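Local coordinates for protein toll (Drosophila melanogaster, PDB 4LXR), which serves as the cell-surface receptor for cleaved, activated Spaetzle, switching on the Toll pathway in embryonic dorsal-ventral patterning and antifungal defence, at residues N113-R116 with Q117-D120; N208-K211 with H212-E215; E765-T768 with N769-C772. One frame throughout, in Å; residues are numbered along the deposited sequence.

Contact 1: N113-R116 with Q117-D120; sequences NITR and QHLD. With NAG (2-acetamido-2-deoxy-beta-D-glucopyranose), chain I.
Thr115 and His118 carry this turn: the threonine hydroxyl OG1 sits over the centre of the imidazole, 3.4 Å above the ring plane. At the rim of the same ring ND1 faces the chain before the turn, 3.0 Å from Thr115 N, and Ile114 CG1 comes up at the edge, 3.6 Å from His118 ND1. The backbone closes beneath them. His118 N donates to Thr115 O at 3.0 Å and adds a weak bond to Thr115 OG1. Leu119 N follows with a straighter bond to Arg116 O (159°). OG1 lies between the backbone N and carbonyl carbon of its own residue (chi1 70°), which brings it over the ring and within range of the amide. These i to i+3 bonds make a short 3-10 turn in the connection between strands 102-106 and 127-131, the parallel strands of a leucine-rich-repeat solenoid. Two waters bridge side chains: one joins Thr115 OG1 to Gln117 NE2, the other accepts from Arg116 NE and donates to Asp120 OD1, linking opposite charges whose nearest atoms stay 4.9 Å apart. Further out, His118 NE2 is hydrogen-bonded to Gly84 O, which helps fix the ring's rotation, while Ile114 packs on Phe130 and Leu119 on Phe128. Asn113 carries an N-linked glycan through ND2, and its OD1 accepts from His137 N.

Contact 2: N208-K211 with H212-E215; sequences NLTK and HDFE
Lys211, His212 and Asp213 form a 3-10 turn in the third leucine-rich repeat of the ectodomain, in the connection that leads from strand 198-200 to strand 222-224 of the solenoid. Lys211 contributes mainly through its backbone: its carbonyl O accepts from Phe214 N (161°) and also from His240 ND1, while its side chain runs out extended into an exposed position. His212, next along, has its ring led off from the turn by CG lying anti to the backbone N (chi1 -173°), and it rests on Arg187. Its carbonyl takes the amide of Glu215 and so carries the turn one step further. Asp213 folds the other way. With CG beside its own backbone N (chi1 -78°), the carboxylate swings back over the start of the turn, where OD2 accepts from Thr210 N at 3.1 Å, the N-H arriving from above the carboxylate plane. The return bond, Asp213 N to Thr210 O at 2.9 Å, makes the pair reciprocal, so Asp213 clamps Thr210 through both side chain and main chain. The other carboxylate oxygen, OD1, forms a salt bridge with Arg187, which would probably favour the charged form of this buried acid. The Leu209 side chain crosses that of Asp213 at about a right angle, its CD2 3.6 Å from Asp213 OD2, and CD2 makes apolar contact with Phe214 CZ at 4.3 Å. A water ties the polar groups together, donating to Asn208 O and to Asp213 OD2 and lying 2.6 Å from Thr210 OG1.

Contact 3: E765-T768 with N769-C772; sequences ELST and NDIC
Asp770 reaches back to Ser767 N at the start of a helix so short and weakly bonded that its capping bonds are straighter than its backbone ones. This is a capping box at the N-terminus of helix 768-771, in the second LRRCT region, the cysteine-rich cap that follows the last repeats of the ectodomain. Asp770 OD2 accepts from Ser767 N at 2.8 Å with an angle of 163°, approached from above the carboxylate plane. The forward half of the box lands on Asn769 N: Ser767 OG, held anti to its backbone N (chi1 175°), points along the chain and accepts from that amide at 3.3 Å. Inside this frame Ser767 O is shared by the amides of Asp770 and Ile771, both weakly and at poor angles near 120°. The acidic side chain also has an apolar neighbour: Leu766 CD1 lies obliquely against Asp770 CB at 3.7 Å. One face of the helical turn is turned to the rest of the cap, where Thr768 and Ile771 both pack on Leu736 of helix 733-740 and Ile771 also meets Cys728 and Ala732. A disulfide from Cys772 to Cys730 then fastens the end of the turn covalently to the loop preceding that helix. Beside the disulfide-bearing residue the fit is close, with Cys772 CB 3.5 Å from Thr768 O and Ile771 CG2 only 3.1 Å from the same oxygen.

How the contacts relate
All three are local turns, but they stand at different stations of the ectodomain. Contacts 1 and 2 are partly buried and lie in strand-to-strand connections of the same solenoid, about 31 Å apart between centres; contact 3 is a surface contact in the second C-terminal cap, about 128 and 130 Å from their centres and across the chain's centre from both. A threonine starts each of the first two turns, answered three residues on by histidine in contact 1 and by aspartate in contact 2. Contact 3 shares the aspartate answer with contact 2, but in contact 3 it caps a helix N-terminus, next to a disulfide, and in this crystal structure only contact 1 of the three bears a sugar.

Contact 1: N113-R116 with Q117-D120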
loop_
_atom_site.group_PDB
_atom_site.type_symbol
_atom_site.label_atom_id
_atom_site.label_comp_id
_atom_site.label_asym_id
_atom_site.label_seq_id
_atom_site.Cartn_x
_atom_site.Cartn_y
_atom_site.Cartn_z
ATOM N N ASN A 113 25.016 -41.006 -16.980
ATOM C CA ASN A 113 25.766 -40.220 -15.985
ATOM C C ASN A 113 26.765 -39.294 -16.684
ATOM O O ASN A 113 27.269 -39.619 -17.759
ATOM C CB ASN A 113 26.532 -41.163 -15.033
ATOM C CG ASN A 113 25.606 -41.994 -14.134
ATOM O OD1 ASN A 113 24.664 -41.462 -13.547
ATOM N ND2 ASN A 113 25.879 -43.302 -14.025
ATOM N N ILE A 114 27.064 -38.141 -16.089
ATOM C CA ILE A 114 28.087 -37.256 -16.653
ATOM C C ILE A 114 29.493 -37.867 -16.540
ATOM O O ILE A 114 29.782 -38.619 -15.607
ATOM C CB ILE A 114 28.019 -35.819 -16.002
ATOM C CG1 ILE A 114 28.682 -34.760 -16.887
ATOM C CG2 ILE A 114 28.570 -35.834 -14.598
ATOM C CD1 ILE A 114 28.456 -33.306 -16.393
ATOM N N THR A 115 30.362 -37.568 -17.503
ATOM C CA THR A 115 31.714 -38.102 -17.475
ATOM C C THR A 115 32.736 -36.995 -17.669
ATOM O O THR A 115 32.419 -35.921 -18.186
ATOM C CB THR A 115 31.971 -39.149 -18.596
ATOM O OG1 THR A 115 32.000 -38.484 -19.865
ATOM C CG2 THR A 115 30.912 -40.259 -18.608
ATOM N N ARG A 116 33.974 -37.297 -17.295
ATOM C CA ARG A 116 35.111 -36.432 -17.566
ATOM C C ARG A 116 35.238 -36.103 -19.062
ATOM O O ARG A 116 35.514 -34.961 -19.436
ATOM C CB ARG A 116 36.401 -37.081 -17.048
ATOM C CG ARG A 116 37.626 -36.223 -17.243
ATOM C CD ARG A 116 38.905 -37.045 -17.162
ATOM N NE ARG A 116 39.120 -37.800 -18.397
ATOM C CZ ARG A 116 39.924 -38.856 -18.515
ATOM N NH1 ARG A 116 40.039 -39.465 -19.695
ATOM N NH2 ARG A 116 40.601 -39.307 -17.462
ATOM N N GLN A 117 35.039 -37.096 -19.920
ATOM C CA GLN A 117 35.049 -36.839 -21.364
ATOM C C GLN A 117 34.116 -35.694 -21.805
ATOM O O GLN A 117 34.432 -34.938 -22.725
ATOM C CB GLN A 117 34.708 -38.114 -22.139
ATOM C CG GLN A 117 34.784 -37.937 -23.653
ATOM C CD GLN A 117 34.550 -39.233 -24.409
ATOM O OE1 GLN A 117 35.110 -39.451 -25.487
ATOM N NE2 GLN A 117 33.716 -40.099 -23.848
ATOM N N HIS A 118 32.982 -35.544 -21.131
ATOM C CA HIS A 118 32.029 -34.494 -21.501
ATOM C C HIS A 118 32.633 -33.095 -21.440
ATOM O O HIS A 118 32.156 -32.172 -22.115
ATOM C CB HIS A 118 30.765 -34.593 -20.646
ATOM C CG HIS A 118 29.925 -35.788 -20.968
ATOM N ND1 HIS A 118 29.166 -36.447 -20.024
ATOM C CD2 HIS A 118 29.734 -36.453 -22.135
ATOM C CE1 HIS A 118 28.526 -37.451 -20.599
ATOM N NE2 HIS A 118 28.853 -37.478 -21.878
ATOM N N LEU A 119 33.706 -32.933 -20.672
ATOM C CA LEU A 119 34.314 -31.611 -20.541
ATOM C C LEU A 119 35.627 -31.459 -21.304
ATOM O O LEU A 119 36.297 -30.440 -21.157
ATOM C CB LEU A 119 34.500 -31.230 -19.062
ATOM C CG LEU A 119 33.234 -30.983 -18.232
ATOM C CD1 LEU A 119 33.614 -30.757 -16.782
ATOM C CD2 LEU A 119 32.428 -29.766 -18.763
ATOM N N ASP A 120 35.997 -32.462 -22.110
ATOM C CA ASP A 120 37.159 -32.335 -22.996
ATOM C C ASP A 120 37.078 -31.024 -23.802
ATOM O O ASP A 120 35.991 -30.632 -24.245
ATOM C CB ASP A 120 37.248 -33.518 -23.968
ATOM C CG ASP A 120 37.710 -34.826 -23.296
ATOM O OD1 ASP A 120 38.096 -34.825 -22.103
ATOM O OD2 ASP A 120 37.697 -35.870 -23.984
HETATM C C1 NAG I . 25.418 -43.881 -12.773
HETATM C C2 NAG I . 24.429 -44.875 -13.397
HETATM C C3 NAG I . 23.924 -45.881 -12.350
HETATM C C4 NAG I . 25.066 -46.485 -11.540
HETATM C C5 NAG I . 25.970 -45.389 -10.992
HETATM C C6 NAG I . 27.176 -45.933 -10.256
HETATM C C7 NAG I . 22.980 -44.207 -15.274
HETATM C C8 NAG I . 23.832 -45.094 -16.136
HETATM N N2 NAG I . 23.308 -44.155 -13.979
HETATM O O3 NAG I . 23.207 -46.919 -13.009
HETATM O O4 NAG I . 24.544 -47.227 -10.443
HETATM O O5 NAG I . 26.458 -44.597 -12.084
HETATM O O6 NAG I . 28.392 -45.692 -10.955
HETATM O O7 NAG I . 22.032 -43.570 -15.727
HETATM O O HOH W 1 31.662 -40.203 -22.047
HETATM O O HOH W 2 39.147 -37.086 -21.133
#

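Contact 2: N208-K211 with H212-E215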
loop_
_atom_site.group_PDB
_atom_site.type_symbol
_atom_site.label_atom_id
_atom_site.label_comp_id
_atom_site.label_asym_id
_atom_site.label_seq_id
_atom_site.Cartn_x
_atom_site.Cartn_y
_atom_site.Cartn_z
ATOM N N ASN A 208 27.349 -33.192 11.535
ATOM C CA ASN A 208 28.530 -33.601 12.297
ATOM C C ASN A 208 29.759 -32.737 12.022
ATOM O O ASN A 208 30.868 -33.238 11.984
ATOM C CB ASN A 208 28.856 -35.076 12.029
ATOM C CG ASN A 208 27.781 -36.024 12.563
ATOM O OD1 ASN A 208 27.037 -36.638 11.790
ATOM N ND2 ASN A 208 27.700 -36.149 13.888
ATOM N N LEU A 209 29.556 -31.443 11.821
ATOM C CA LEU A 209 30.659 -30.541 11.544
ATOM C C LEU A 209 31.517 -30.391 12.792
ATOM O O LEU A 209 30.996 -30.214 13.896
ATOM C CB LEU A 209 30.139 -29.171 11.084
ATOM C CG LEU A 209 29.469 -29.101 9.721
ATOM C CD1 LEU A 209 28.927 -27.690 9.510
ATOM C CD2 LEU A 209 30.430 -29.503 8.580
ATOM N N THR A 210 32.829 -30.518 12.606
ATOM C CA THR A 210 33.807 -30.295 13.659
ATOM C C THR A 210 34.938 -29.428 13.107
ATOM O O THR A 210 35.057 -29.229 11.883
ATOM C CB THR A 210 34.404 -31.629 14.219
ATOM O OG1 THR A 210 34.909 -32.426 13.137
ATOM C CG2 THR A 210 33.350 -32.429 14.961
ATOM N N LYS A 211 35.760 -28.924 14.023
ATOM C CA LYS A 211 36.863 -28.016 13.717
ATOM C C LYS A 211 37.769 -28.539 12.602
ATOM O O LYS A 211 38.108 -27.811 11.669
ATOM C CB LYS A 211 37.648 -27.749 15.005
ATOM C CG LYS A 211 39.044 -27.209 14.847
ATOM C CD LYS A 211 39.670 -27.006 16.238
ATOM C CE LYS A 211 41.176 -26.763 16.154
ATOM N NZ LYS A 211 41.768 -26.269 17.439
ATOM N N HIS A 212 38.110 -29.816 12.667
ATOM C CA HIS A 212 38.986 -30.428 11.676
ATOM C C HIS A 212 38.442 -30.360 10.250
ATOM O O HIS A 212 39.210 -30.440 9.285
ATOM C CB HIS A 212 39.282 -31.889 12.054
ATOM C CG HIS A 212 40.310 -32.547 11.181
ATOM N ND1 HIS A 212 41.639 -32.178 11.183
ATOM C CD2 HIS A 212 40.201 -33.549 10.275
ATOM C CE1 HIS A 212 42.303 -32.927 10.321
ATOM N NE2 HIS A 212 41.455 -33.767 9.757
ATOM N N ASP A 213 37.124 -30.216 10.112
ATOM C CA ASP A 213 36.497 -30.157 8.797
ATOM C C ASP A 213 37.013 -28.961 7.983
ATOM O O ASP A 213 37.058 -29.003 6.746
ATOM C CB ASP A 213 34.958 -30.115 8.909
ATOM C CG ASP A 213 34.338 -31.483 9.213
ATOM O OD1 ASP A 213 34.998 -32.514 8.975
ATOM O OD2 ASP A 213 33.172 -31.531 9.674
ATOM N N PHE A 214 37.421 -27.901 8.672
ATOM C CA PHE A 214 37.856 -26.694 7.975
ATOM C C PHE A 214 39.358 -26.454 8.094
ATOM O O PHE A 214 39.837 -25.339 7.894
ATOM C CB PHE A 214 37.073 -25.473 8.469
ATOM C CG PHE A 214 35.587 -25.642 8.373
ATOM C CD1 PHE A 214 34.952 -25.572 7.149
ATOM C CD2 PHE A 214 34.832 -25.893 9.502
ATOM C CE1 PHE A 214 33.583 -25.741 7.059
ATOM C CE2 PHE A 214 33.459 -26.051 9.415
ATOM C CZ PHE A 214 32.840 -25.987 8.198
ATOM N N GLU A 215 40.105 -27.505 8.402
ATOM C CA GLU A 215 41.564 -27.394 8.456
ATOM C C GLU A 215 42.151 -26.924 7.120
ATOM O O GLU A 215 41.906 -27.515 6.064
ATOM C CB GLU A 215 42.184 -28.726 8.872
ATOM C CG GLU A 215 43.652 -28.826 8.618
ATOM C CD GLU A 215 44.165 -30.221 8.888
ATOM O OE1 GLU A 215 44.403 -30.965 7.910
ATOM O OE2 GLU A 215 44.314 -30.576 10.078
HETATM O O HOH W 3 33.603 -33.883 11.414
#

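Contact 3: E765-T768 with N769-C772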
loop_
_atom_site.group_PDB
_atom_site.type_symbol
_atom_site.label_atom_id
_atom_site.label_comp_id
_atom_site.label_asym_id
_atom_site.label_seq_id
_atom_site.Cartn_x
_atom_site.Cartn_y
_atom_site.Cartn_z
ATOM N N GLU A 765 -64.330 35.434 -18.664
ATOM C CA GLU A 765 -65.318 35.650 -19.713
ATOM C C GLU A 765 -66.277 36.814 -19.413
ATOM O O GLU A 765 -67.092 37.180 -20.261
ATOM C CB GLU A 765 -66.085 34.363 -20.021
ATOM C CG GLU A 765 -65.224 33.350 -20.766
ATOM C CD GLU A 765 -65.983 32.100 -21.125
ATOM O OE1 GLU A 765 -67.203 32.192 -21.376
ATOM O OE2 GLU A 765 -65.360 31.019 -21.137
ATOM N N LEU A 766 -66.167 37.403 -18.222
ATOM C CA LEU A 766 -67.036 38.526 -17.848
ATOM C C LEU A 766 -66.388 39.878 -18.102
ATOM O O LEU A 766 -65.209 40.098 -17.768
ATOM C CB LEU A 766 -67.464 38.459 -16.370
ATOM C CG LEU A 766 -68.615 37.530 -15.980
ATOM C CD1 LEU A 766 -69.801 37.753 -16.888
ATOM C CD2 LEU A 766 -68.192 36.065 -16.015
ATOM N N SER A 767 -67.178 40.769 -18.683
ATOM C CA SER A 767 -66.839 42.172 -18.835
ATOM C C SER A 767 -67.414 42.979 -17.665
ATOM O O SER A 767 -68.326 42.529 -16.968
ATOM C CB SER A 767 -67.438 42.693 -20.154
ATOM O OG SER A 767 -67.236 44.081 -20.302
ATOM N N THR A 768 -66.891 44.180 -17.461
ATOM C CA THR A 768 -67.431 45.064 -16.441
ATOM C C THR A 768 -68.866 45.486 -16.788
ATOM O O THR A 768 -69.642 45.844 -15.905
ATOM C CB THR A 768 -66.551 46.304 -16.234
ATOM O OG1 THR A 768 -66.407 46.992 -17.476
ATOM C CG2 THR A 768 -65.184 45.905 -15.751
ATOM N N ASN A 769 -69.222 45.421 -18.069
ATOM C CA ASN A 769 -70.588 45.721 -18.487
ATOM C C ASN A 769 -71.572 44.604 -18.142
ATOM O O ASN A 769 -72.719 44.871 -17.763
ATOM C CB ASN A 769 -70.640 46.016 -19.987
ATOM C CG ASN A 769 -69.600 47.031 -20.413
ATOM O OD1 ASN A 769 -68.728 46.737 -21.237
ATOM N ND2 ASN A 769 -69.680 48.233 -19.848
ATOM N N ASP A 770 -71.120 43.359 -18.269
ATOM C CA ASP A 770 -71.966 42.191 -18.017
ATOM C C ASP A 770 -72.403 42.104 -16.563
ATOM O O ASP A 770 -73.449 41.547 -16.243
ATOM C CB ASP A 770 -71.204 40.906 -18.340
ATOM C CG ASP A 770 -70.689 40.869 -19.759
ATOM O OD1 ASP A 770 -71.385 41.372 -20.663
ATOM O OD2 ASP A 770 -69.588 40.325 -19.973
ATOM N N ILE A 771 -71.572 42.655 -15.693
ATOM C CA ILE A 771 -71.596 42.338 -14.276
ATOM C C ILE A 771 -72.288 43.459 -13.502
ATOM O O ILE A 771 -72.812 43.268 -12.402
ATOM C CB ILE A 771 -70.138 42.150 -13.790
ATOM C CG1 ILE A 771 -70.075 41.667 -12.358
ATOM C CG2 ILE A 771 -69.360 43.439 -13.891
ATOM C CD1 ILE A 771 -68.668 41.711 -11.806
ATOM N N CYS A 772 -72.331 44.627 -14.123
ATOM C CA CYS A 772 -72.645 45.844 -13.414
ATOM C C CYS A 772 -73.317 46.807 -14.372
ATOM O O CYS A 772 -72.644 47.623 -14.999
ATOM C CB CYS A 772 -71.344 46.438 -12.868
ATOM S SG CYS A 772 -71.490 48.016 -12.029
#